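Diheme cytochrome c (Shewanella baltica, PDB 3U99) probably serves as an electron-transfer protein, carrying two covalently attached heme c groups in a cytochrome c fold. Local coordinates at residues A[13-18]-A[63-68]; A[41-44]-A[50-53]; A[26-29]-A[35-38]. All blocks are in the same frame, centred on the assembly; numbering follows the deposited sequence.

Contact 1 of 3, residues A[13-18]-A[63-68]; sequences AEYTAE and EYLVQH. With HEC (heme c), chain C.
Segments 13-18 and 63-68, both on helices, come nearest in their backbones at Y15 and Y64, CA to CA 7.7 Å. Here helix 13-19 packs on helix 55-67 in the cytochrome c fold around one heme c. Helix 13-19 leads into the CXXCH attachment motif that runs from C19 to the iron ligand H23. The contact across the segments is apolar, and the Y15 ring is at its centre. CG of Y15 stands anti to the backbone N (chi1 174°), which sends the ring out between the helices. The root of the side chain meets Y64: Y15 CD2 lies 3.9 Å from Y64 CE2, and CB and CG of Y15 lie against CD2 and CE2 of Y64. The two rings form an oblique aromatic pair with planes at 31°. Further out, L65 takes over. Its CD2 methyl comes to 3.6 Å from Y15 CE1 and also touches CZ and OH. The other methyl, L65 CD1, reaches 3.9 Å from the heme methyl CMB. That same heme methyl lies near the plane of the Y15 ring, at its edge beside CE1. L65 thus bridges tyrosine and heme. The phenol OH of Y15 is hydrogen-bonded to Y26 O, and I61 and W36 also pack on Y15. E14 is tied to helix 55-67 by a salt bridge with R60. At the end of that helix H68 folds back: its ND1 donates to Y64 O at 2.9 Å, in the carbonyl plane and on a lone pair, while H68 N uses the same oxygen.

Contact 2 of 3, residues A[41-44]-A[50-53]; sequences ANLE and NASL. With HEC (heme c), chain C.
A51 N donates to L43 O at 2.8 Å, the one hydrogen bond that directly joins the two segments. The N-H approaches from above the carbonyl plane, 35° out of it. The bond ties together the ends of the loop that holds H46, an axial ligand of the heme iron. N50 steadies the same bend. Its OD1 accepts from S52 N at 2.9 Å, an Asx turn, and also lies against E44 CA. On the heme side of these polar groups lie apolar ones. L43 carries its CG anti to the carbonyl carbon (chi1 -72°), and both methyls then face the heme: CD1 and CD2 are each 3.7 Å from HEC CBB. L43 CD2 also nears A51 CB, and CD1 loosely meets L53 CD1. The A51 methyl in turn rests 3.7 Å from HEC C2C. Cut back to an alanine, L43 is likely to leave HEC CBB without its two methyl neighbours and open a gap beside L53. The outer side is polar and exposed. E44 is bent at chi2 (-86°), which curls its carboxylate back to N42, where N42 ND2 donates to E44 OE2 at 2.7 Å. A water donates to E44 OE1 at 3.0 Å. The same water lies near S52 OG, but that contact is unusually short and S52 has two conformers, so its detail is doubtful. The carboxylate thus accepts at both oxygens, consistent with a charged E44 at the surface, while the side chains touching the heme are hydrocarbon, though backbone N50 O nears HEC CBC.

Contact 3 of 3, residues A[26-29]-A[35-38]; sequences YPAN and KWRA. With HEC (heme c), chain C.
W36 reaches from helix 33-40 to the backbone of A28, and the tight part of the contact is this indole edge. W36 NE1 donates to A28 O at 2.8 Å, nearly straight at 163°. The oxygen lies close to the ring plane and is met on a lone pair. P27 O sits further along the same edge, 3.7 Å from W36 CZ2. Y26 is held more lightly, with its CB 4.2 Å from W36 CH2. In this c-type cytochrome the loop follows the CXXCH motif, and both aromatic residues line the pocket of the same heme. W36 puts CZ3 3.8 Å from HEC CMB. In Y26, CG anti to the carbonyl carbon (chi1 -62°) carries the ring off from W36 and over to the porphyrin. There it lies obliquely, with Y26 CE2 3.6 Å from HEC C3A. The Y26 OH is hydrogen-bonded to S119 O, and the ring also meets that of the iron ligand H23. The far side is looser. The partly exposed P27 has its CB pointing away from the helix. On the helix, R37 is exposed and packs on V66.

Overall arrangement
All three contacts touch the same heme c. Contacts 1 and 3 are the closer pair, with centres about 9 Å apart. They are joined by a hydrogen bond, Y15 OH to Y26 O at 2.6 Å, and L65 CD2 packs 3.7 Å from W36 CE2. Y15, L65 and W36 all reach the heme methyl CMB. Contact 2 lies about 15 Å from contact 1 and about 14 Å from contact 3, centre to centre. It meets contact 1 where E18 OE1 lies 3.4 Å from L53 CD2. Contacts 2 and 3 are both nested within the chain loop that contact 1 closes. Contact 3 also approaches the second heme, about 4 Å from the Y26 side chain between nearest atoms.

Contact 1 of 3, residues A[13-18]-A[63-68]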
# COMPACT_ATOMS: atom_id res chain seq x y z
N ALA A 13 -1.82 -5.11 14.56
CA ALA A 13 -0.44 -5.54 14.86
C ALA A 13 0.02 -6.70 14.02
O ALA A 13 1.11 -6.67 13.41
CB ALA A 13 -0.35 -5.84 16.36
N GLU A 14 -0.75 -7.77 13.92
CA GLU A 14 -0.38 -8.92 13.10
C GLU A 14 -0.30 -8.53 11.64
O GLU A 14 0.60 -8.94 10.93
CB GLU A 14 -1.40 -10.04 13.31
CG GLU A 14 -1.03 -11.31 12.50
CD GLU A 14 -1.91 -12.49 12.85
OE1 GLU A 14 -3.14 -12.31 13.11
OE2 GLU A 14 -1.41 -13.64 12.84
N TYR A 15 -1.27 -7.78 11.16
CA TYR A 15 -1.26 -7.29 9.81
C TYR A 15 0.01 -6.55 9.47
O TYR A 15 0.61 -6.73 8.42
CB TYR A 15 -2.53 -6.41 9.62
CG TYR A 15 -2.47 -5.75 8.24
CD1 TYR A 15 -2.63 -6.47 7.09
CD2 TYR A 15 -2.25 -4.41 8.07
CE1 TYR A 15 -2.57 -5.90 5.83
CE2 TYR A 15 -2.15 -3.79 6.82
CZ TYR A 15 -2.33 -4.55 5.71
OH TYR A 15 -2.27 -4.02 4.44
N THR A 16 0.43 -5.64 10.34
CA THR A 16 1.63 -4.88 10.09
C THR A 16 2.85 -5.77 9.98
O THR A 16 3.71 -5.56 9.11
CB THR A 16 1.82 -3.84 11.21
OG1 THR A 16 0.67 -3.00 11.14
CG2 THR A 16 3.10 -3.05 10.97
N ALA A 17 2.92 -6.80 10.85
CA ALA A 17 4.06 -7.71 10.77
C ALA A 17 4.02 -8.54 9.52
O ALA A 17 5.05 -8.75 8.86
CB ALA A 17 4.04 -8.66 11.98
N GLU A 18 2.88 -9.11 9.15
CA GLU A 18 2.81 -10.02 8.02
C GLU A 18 2.82 -9.28 6.69
O GLU A 18 3.40 -9.77 5.71
CB GLU A 18 1.56 -10.89 8.11
CG GLU A 18 1.56 -11.80 9.32
CD GLU A 18 2.55 -12.92 9.39
OE1 GLU A 18 3.30 -13.10 8.40
OE2 GLU A 18 2.53 -13.65 10.42
N GLU A 63 -9.75 -11.27 7.43
CA GLU A 63 -10.83 -10.76 8.24
C GLU A 63 -10.55 -9.32 8.71
O GLU A 63 -11.46 -8.47 8.70
CB GLU A 63 -11.03 -11.70 9.43
CG GLU A 63 -11.67 -13.04 9.08
CD GLU A 63 -13.17 -12.84 8.95
OE1 GLU A 63 -13.62 -11.72 8.65
OE2 GLU A 63 -13.92 -13.82 9.20
N TYR A 64 -9.34 -9.01 9.06
CA TYR A 64 -8.93 -7.66 9.45
C TYR A 64 -9.18 -6.72 8.27
O TYR A 64 -9.75 -5.64 8.42
CB TYR A 64 -7.43 -7.68 9.91
CG TYR A 64 -7.03 -6.23 10.09
CD1 TYR A 64 -7.43 -5.47 11.18
CD2 TYR A 64 -6.26 -5.57 9.13
CE1 TYR A 64 -7.05 -4.12 11.31
CE2 TYR A 64 -5.93 -4.23 9.21
CZ TYR A 64 -6.32 -3.50 10.31
OH TYR A 64 -6.00 -2.20 10.38
N LEU A 65 -8.68 -7.07 7.08
CA LEU A 65 -8.76 -6.18 5.93
C LEU A 65 -10.19 -5.96 5.53
O LEU A 65 -10.55 -4.84 5.20
CB LEU A 65 -7.92 -6.78 4.80
CG LEU A 65 -6.40 -6.69 4.96
CD1 LEU A 65 -5.68 -7.54 3.92
CD2 LEU A 65 -5.93 -5.26 4.84
N VAL A 66 -11.00 -7.02 5.50
CA VAL A 66 -12.39 -6.87 5.11
C VAL A 66 -13.12 -5.97 6.07
O VAL A 66 -13.87 -5.08 5.67
CB VAL A 66 -13.01 -8.26 4.98
CG1 VAL A 66 -14.54 -8.09 4.93
CG2 VAL A 66 -12.49 -8.99 3.75
N GLN A 67 -12.94 -6.19 7.36
CA GLN A 67 -13.66 -5.38 8.36
C GLN A 67 -13.32 -3.91 8.30
O GLN A 67 -14.18 -3.07 8.51
CB GLN A 67 -13.34 -5.98 9.73
CG GLN A 67 -13.98 -5.23 10.85
CD GLN A 67 -15.51 -5.40 10.84
OE1 GLN A 67 -16.03 -6.45 10.48
NE2 GLN A 67 -16.25 -4.34 11.22
N HIS A 68 -12.06 -3.59 8.01
CA HIS A 68 -11.55 -2.22 8.07
C HIS A 68 -11.33 -1.62 6.70
O HIS A 68 -10.74 -0.54 6.57
CB HIS A 68 -10.24 -2.20 8.87
CG HIS A 68 -10.47 -2.68 10.25
ND1 HIS A 68 -10.35 -3.96 10.66
CD2 HIS A 68 -10.83 -1.97 11.34
CE1 HIS A 68 -10.64 -4.09 11.98
NE2 HIS A 68 -10.93 -2.88 12.38
FE HEC C . 2.37 -7.24 -1.12
CHA HEC C . 2.31 -5.30 -3.86
CHB HEC C . -0.73 -6.14 -0.24
CHC HEC C . 2.53 -9.09 1.69
CHD HEC C . 5.38 -8.47 -2.11
NA HEC C . 1.03 -5.96 -1.90
C1A HEC C . 1.20 -5.20 -3.05
C2A HEC C . 0.06 -4.32 -3.24
C3A HEC C . -0.77 -4.56 -2.20
C4A HEC C . -0.17 -5.61 -1.40
CMA HEC C . -2.11 -3.92 -1.95
CAA HEC C . -0.07 -3.39 -4.38
CBA HEC C . 0.70 -2.11 -4.17
CGA HEC C . 0.38 -1.12 -5.28
O1A HEC C . -0.77 -0.61 -5.29
O2A HEC C . 1.22 -0.84 -6.17
NB HEC C . 1.11 -7.57 0.43
C1B HEC C . -0.15 -7.05 0.60
C2B HEC C . -0.75 -7.69 1.75
C3B HEC C . 0.16 -8.52 2.29
C4B HEC C . 1.32 -8.43 1.49
CMB HEC C . -2.17 -7.37 2.21
CAB HEC C . 0.05 -9.47 3.48
CBB HEC C . -1.03 -10.54 3.21
NC HEC C . 3.70 -8.51 -0.33
C1C HEC C . 3.63 -9.13 0.87
C2C HEC C . 4.79 -9.90 1.17
C3C HEC C . 5.59 -9.72 0.09
C4C HEC C . 4.92 -8.91 -0.85
CMC HEC C . 5.04 -10.63 2.49
CAC HEC C . 6.98 -10.27 -0.08
CBC HEC C . 7.14 -11.77 0.00
ND HEC C . 3.56 -6.98 -2.70
C1D HEC C . 4.74 -7.62 -2.93
C2D HEC C . 5.30 -7.16 -4.21
C3D HEC C . 4.44 -6.25 -4.71
C4D HEC C . 3.39 -6.13 -3.73
CMD HEC C . 6.51 -7.72 -4.92
CAD HEC C . 4.60 -5.53 -6.01
CBD HEC C . 5.32 -4.15 -5.85
CGD HEC C . 5.57 -3.56 -7.23
O1D HEC C . 6.40 -2.51 -7.03
O2D HEC C . 4.54 -3.64 -8.05

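Contact 2 of 3, residues A[41-44]-A[50-53]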
# COMPACT_ATOMS: atom_id res chain seq x y z
N ALA A 41 -6.93 -14.19 -1.39
CA ALA A 41 -7.35 -15.52 -1.86
C ALA A 41 -6.19 -16.31 -2.43
O ALA A 41 -6.25 -17.55 -2.36
CB ALA A 41 -8.42 -15.31 -2.93
N ASN A 42 -5.17 -15.65 -2.98
CA ASN A 42 -4.08 -16.37 -3.65
C ASN A 42 -2.78 -15.65 -3.37
O ASN A 42 -2.09 -15.18 -4.28
CB ASN A 42 -4.25 -16.57 -5.17
CG ASN A 42 -5.36 -17.58 -5.45
OD1 ASN A 42 -6.44 -17.09 -5.74
ND2 ASN A 42 -5.12 -18.88 -5.33
N LEU A 43 -2.41 -15.54 -2.11
CA LEU A 43 -1.17 -14.85 -1.74
C LEU A 43 0.06 -15.51 -2.31
O LEU A 43 1.12 -14.88 -2.42
CB LEU A 43 -1.01 -14.74 -0.21
CG LEU A 43 -1.96 -13.74 0.45
CD1 LEU A 43 -1.93 -13.86 1.95
CD2 LEU A 43 -1.62 -12.31 0.01
N GLU A 44 -0.04 -16.77 -2.76
CA GLU A 44 1.10 -17.44 -3.34
C GLU A 44 1.43 -16.83 -4.68
O GLU A 44 2.58 -17.00 -5.15
CB GLU A 44 0.84 -18.96 -3.43
CG GLU A 44 -0.19 -19.30 -4.49
CD GLU A 44 -1.63 -19.22 -3.96
OE1 GLU A 44 -1.79 -18.88 -2.76
OE2 GLU A 44 -2.56 -19.50 -4.78
N ASN A 50 5.81 -14.50 -3.72
CA ASN A 50 4.96 -15.43 -2.98
C ASN A 50 4.78 -14.96 -1.55
O ASN A 50 5.72 -15.06 -0.75
CB ASN A 50 5.60 -16.81 -3.06
CG ASN A 50 4.80 -17.88 -2.38
OD1 ASN A 50 4.03 -17.61 -1.44
ND2 ASN A 50 4.99 -19.11 -2.84
N ALA A 51 3.60 -14.45 -1.26
CA ALA A 51 3.30 -13.88 0.04
C ALA A 51 2.48 -14.85 0.87
O ALA A 51 1.88 -14.44 1.85
CB ALA A 51 2.57 -12.55 -0.15
N SER A 52 2.47 -16.12 0.47
CA SER A 52 1.64 -17.08 1.23
C SER A 52 2.00 -17.16 2.69
O SER A 52 3.18 -17.09 3.06
CB SER A 52 1.75 -18.46 0.56
OG SER A 52 1.03 -19.47 1.15
N LEU A 53 0.94 -17.35 3.47
CA LEU A 53 0.99 -17.48 4.92
C LEU A 53 0.28 -18.78 5.33
O LEU A 53 -0.48 -19.33 4.54
CB LEU A 53 0.35 -16.29 5.60
CG LEU A 53 0.87 -14.91 5.17
CD1 LEU A 53 0.03 -13.77 5.73
CD2 LEU A 53 2.31 -14.77 5.62
FE HEC C . 2.37 -7.24 -1.12
CHA HEC C . 2.31 -5.30 -3.86
CHB HEC C . -0.73 -6.14 -0.24
CHC HEC C . 2.53 -9.09 1.69
CHD HEC C . 5.38 -8.47 -2.11
NA HEC C . 1.03 -5.96 -1.90
C1A HEC C . 1.20 -5.20 -3.05
C2A HEC C . 0.06 -4.32 -3.24
C3A HEC C . -0.77 -4.56 -2.20
C4A HEC C . -0.17 -5.61 -1.40
CMA HEC C . -2.11 -3.92 -1.95
CAA HEC C . -0.07 -3.39 -4.38
CBA HEC C . 0.70 -2.11 -4.17
CGA HEC C . 0.38 -1.12 -5.28
O1A HEC C . -0.77 -0.61 -5.29
O2A HEC C . 1.22 -0.84 -6.17
NB HEC C . 1.11 -7.57 0.43
C1B HEC C . -0.15 -7.05 0.60
C2B HEC C . -0.75 -7.69 1.75
C3B HEC C . 0.16 -8.52 2.29
C4B HEC C . 1.32 -8.43 1.49
CMB HEC C . -2.17 -7.37 2.21
CAB HEC C . 0.05 -9.47 3.48
CBB HEC C . -1.03 -10.54 3.21
NC HEC C . 3.70 -8.51 -0.33
C1C HEC C . 3.63 -9.13 0.87
C2C HEC C . 4.79 -9.90 1.17
C3C HEC C . 5.59 -9.72 0.09
C4C HEC C . 4.92 -8.91 -0.85
CMC HEC C . 5.04 -10.63 2.49
CAC HEC C . 6.98 -10.27 -0.08
CBC HEC C . 7.14 -11.77 0.00
ND HEC C . 3.56 -6.98 -2.70
C1D HEC C . 4.74 -7.62 -2.93
C2D HEC C . 5.30 -7.16 -4.21
C3D HEC C . 4.44 -6.25 -4.71
C4D HEC C . 3.39 -6.13 -3.73
CMD HEC C . 6.51 -7.72 -4.92
CAD HEC C . 4.60 -5.53 -6.01
CBD HEC C . 5.32 -4.15 -5.85
CGD HEC C . 5.57 -3.56 -7.23
O1D HEC C . 6.40 -2.51 -7.03
O2D HEC C . 4.54 -3.64 -8.05
O HOH W 1 -0.75 -20.35 -0.39

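Contact 3 of 3, residues A[26-29]-A[35-38]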
# COMPACT_ATOMS: atom_id res chain seq x y z
N TYR A 26 0.13 -1.44 3.94
CA TYR A 26 -0.86 -0.54 3.40
C TYR A 26 -2.08 -0.43 4.30
O TYR A 26 -2.65 -1.45 4.68
CB TYR A 26 -1.34 -1.00 2.03
CG TYR A 26 -0.22 -1.02 1.01
CD1 TYR A 26 0.37 0.18 0.59
CD2 TYR A 26 0.27 -2.18 0.48
CE1 TYR A 26 1.40 0.16 -0.33
CE2 TYR A 26 1.29 -2.21 -0.45
CZ TYR A 26 1.86 -1.01 -0.85
OH TYR A 26 2.89 -1.11 -1.76
N PRO A 27 -2.51 0.75 4.70
CA PRO A 27 -3.76 0.85 5.48
C PRO A 27 -4.91 0.15 4.80
O PRO A 27 -5.11 0.23 3.58
CB PRO A 27 -3.99 2.36 5.55
CG PRO A 27 -2.57 2.93 5.56
CD PRO A 27 -1.82 2.04 4.60
N ALA A 28 -5.70 -0.54 5.59
CA ALA A 28 -6.86 -1.30 5.07
C ALA A 28 -7.83 -0.43 4.33
O ALA A 28 -8.54 -0.90 3.43
CB ALA A 28 -7.59 -1.96 6.21
N ASN A 29 -7.97 0.85 4.69
CA ASN A 29 -8.97 1.71 4.07
C ASN A 29 -8.59 2.23 2.68
O ASN A 29 -9.35 3.03 2.11
CB ASN A 29 -9.44 2.83 4.99
CG ASN A 29 -8.41 3.86 5.26
OD1 ASN A 29 -7.37 3.85 4.62
ND2 ASN A 29 -8.74 4.69 6.24
N LYS A 35 -11.72 -6.11 -3.16
CA LYS A 35 -10.38 -6.03 -3.70
C LYS A 35 -9.35 -6.59 -2.73
O LYS A 35 -8.37 -7.24 -3.14
CB LYS A 35 -10.12 -4.58 -4.12
CG LYS A 35 -10.98 -4.25 -5.30
CD LYS A 35 -10.79 -2.92 -5.97
CE LYS A 35 -11.72 -2.84 -7.18
NZ LYS A 35 -12.47 -1.59 -7.31
N TRP A 36 -9.52 -6.46 -1.43
CA TRP A 36 -8.64 -7.15 -0.48
C TRP A 36 -8.82 -8.68 -0.60
O TRP A 36 -7.81 -9.41 -0.57
CB TRP A 36 -8.92 -6.72 0.94
CG TRP A 36 -8.34 -5.37 1.30
CD1 TRP A 36 -9.04 -4.35 1.82
CD2 TRP A 36 -6.98 -4.97 1.17
NE1 TRP A 36 -8.20 -3.29 2.03
CE2 TRP A 36 -6.93 -3.66 1.65
CE3 TRP A 36 -5.81 -5.55 0.74
CZ2 TRP A 36 -5.74 -2.90 1.69
CZ3 TRP A 36 -4.65 -4.84 0.78
CH2 TRP A 36 -4.61 -3.51 1.25
N ARG A 37 -10.04 -9.17 -0.73
CA ARG A 37 -10.22 -10.61 -0.83
C ARG A 37 -9.57 -11.17 -2.08
O ARG A 37 -9.07 -12.29 -2.07
CB ARG A 37 -11.72 -10.91 -0.84
CG ARG A 37 -12.41 -10.77 0.51
CD ARG A 37 -13.78 -11.44 0.52
NE ARG A 37 -14.73 -10.70 -0.31
CZ ARG A 37 -15.58 -9.76 0.08
NH1 ARG A 37 -15.66 -9.36 1.36
NH2 ARG A 37 -16.39 -9.16 -0.79
N ALA A 38 -9.57 -10.36 -3.17
CA ALA A 38 -8.91 -10.85 -4.38
C ALA A 38 -7.43 -11.04 -4.12
O ALA A 38 -6.78 -11.93 -4.68
CB ALA A 38 -9.21 -9.87 -5.49
FE HEC C . 2.37 -7.24 -1.12
CHA HEC C . 2.31 -5.30 -3.86
CHB HEC C . -0.73 -6.14 -0.24
CHC HEC C . 2.53 -9.09 1.69
CHD HEC C . 5.38 -8.47 -2.11
NA HEC C . 1.03 -5.96 -1.90
C1A HEC C . 1.20 -5.20 -3.05
C2A HEC C . 0.06 -4.32 -3.24
C3A HEC C . -0.77 -4.56 -2.20
C4A HEC C . -0.17 -5.61 -1.40
CMA HEC C . -2.11 -3.92 -1.95
CAA HEC C . -0.07 -3.39 -4.38
CBA HEC C . 0.70 -2.11 -4.17
CGA HEC C . 0.38 -1.12 -5.28
O1A HEC C . -0.77 -0.61 -5.29
O2A HEC C . 1.22 -0.84 -6.17
NB HEC C . 1.11 -7.57 0.43
C1B HEC C . -0.15 -7.05 0.60
C2B HEC C . -0.75 -7.69 1.75
C3B HEC C . 0.16 -8.52 2.29
C4B HEC C . 1.32 -8.43 1.49
CMB HEC C . -2.17 -7.37 2.21
CAB HEC C . 0.05 -9.47 3.48
CBB HEC C . -1.03 -10.54 3.21
NC HEC C . 3.70 -8.51 -0.33
C1C HEC C . 3.63 -9.13 0.87
C2C HEC C . 4.79 -9.90 1.17
C3C HEC C . 5.59 -9.72 0.09
C4C HEC C . 4.92 -8.91 -0.85
CMC HEC C . 5.04 -10.63 2.49
CAC HEC C . 6.98 -10.27 -0.08
CBC HEC C . 7.14 -11.77 0.00
ND HEC C . 3.56 -6.98 -2.70
C1D HEC C . 4.74 -7.62 -2.93
C2D HEC C . 5.30 -7.16 -4.21
C3D HEC C . 4.44 -6.25 -4.71
C4D HEC C . 3.39 -6.13 -3.73
CMD HEC C . 6.51 -7.72 -4.92
CAD HEC C . 4.60 -5.53 -6.01
CBD HEC C . 5.32 -4.15 -5.85
CGD HEC C . 5.57 -3.56 -7.23
O1D HEC C . 6.40 -2.51 -7.03
O2D HEC C . 4.54 -3.64 -8.05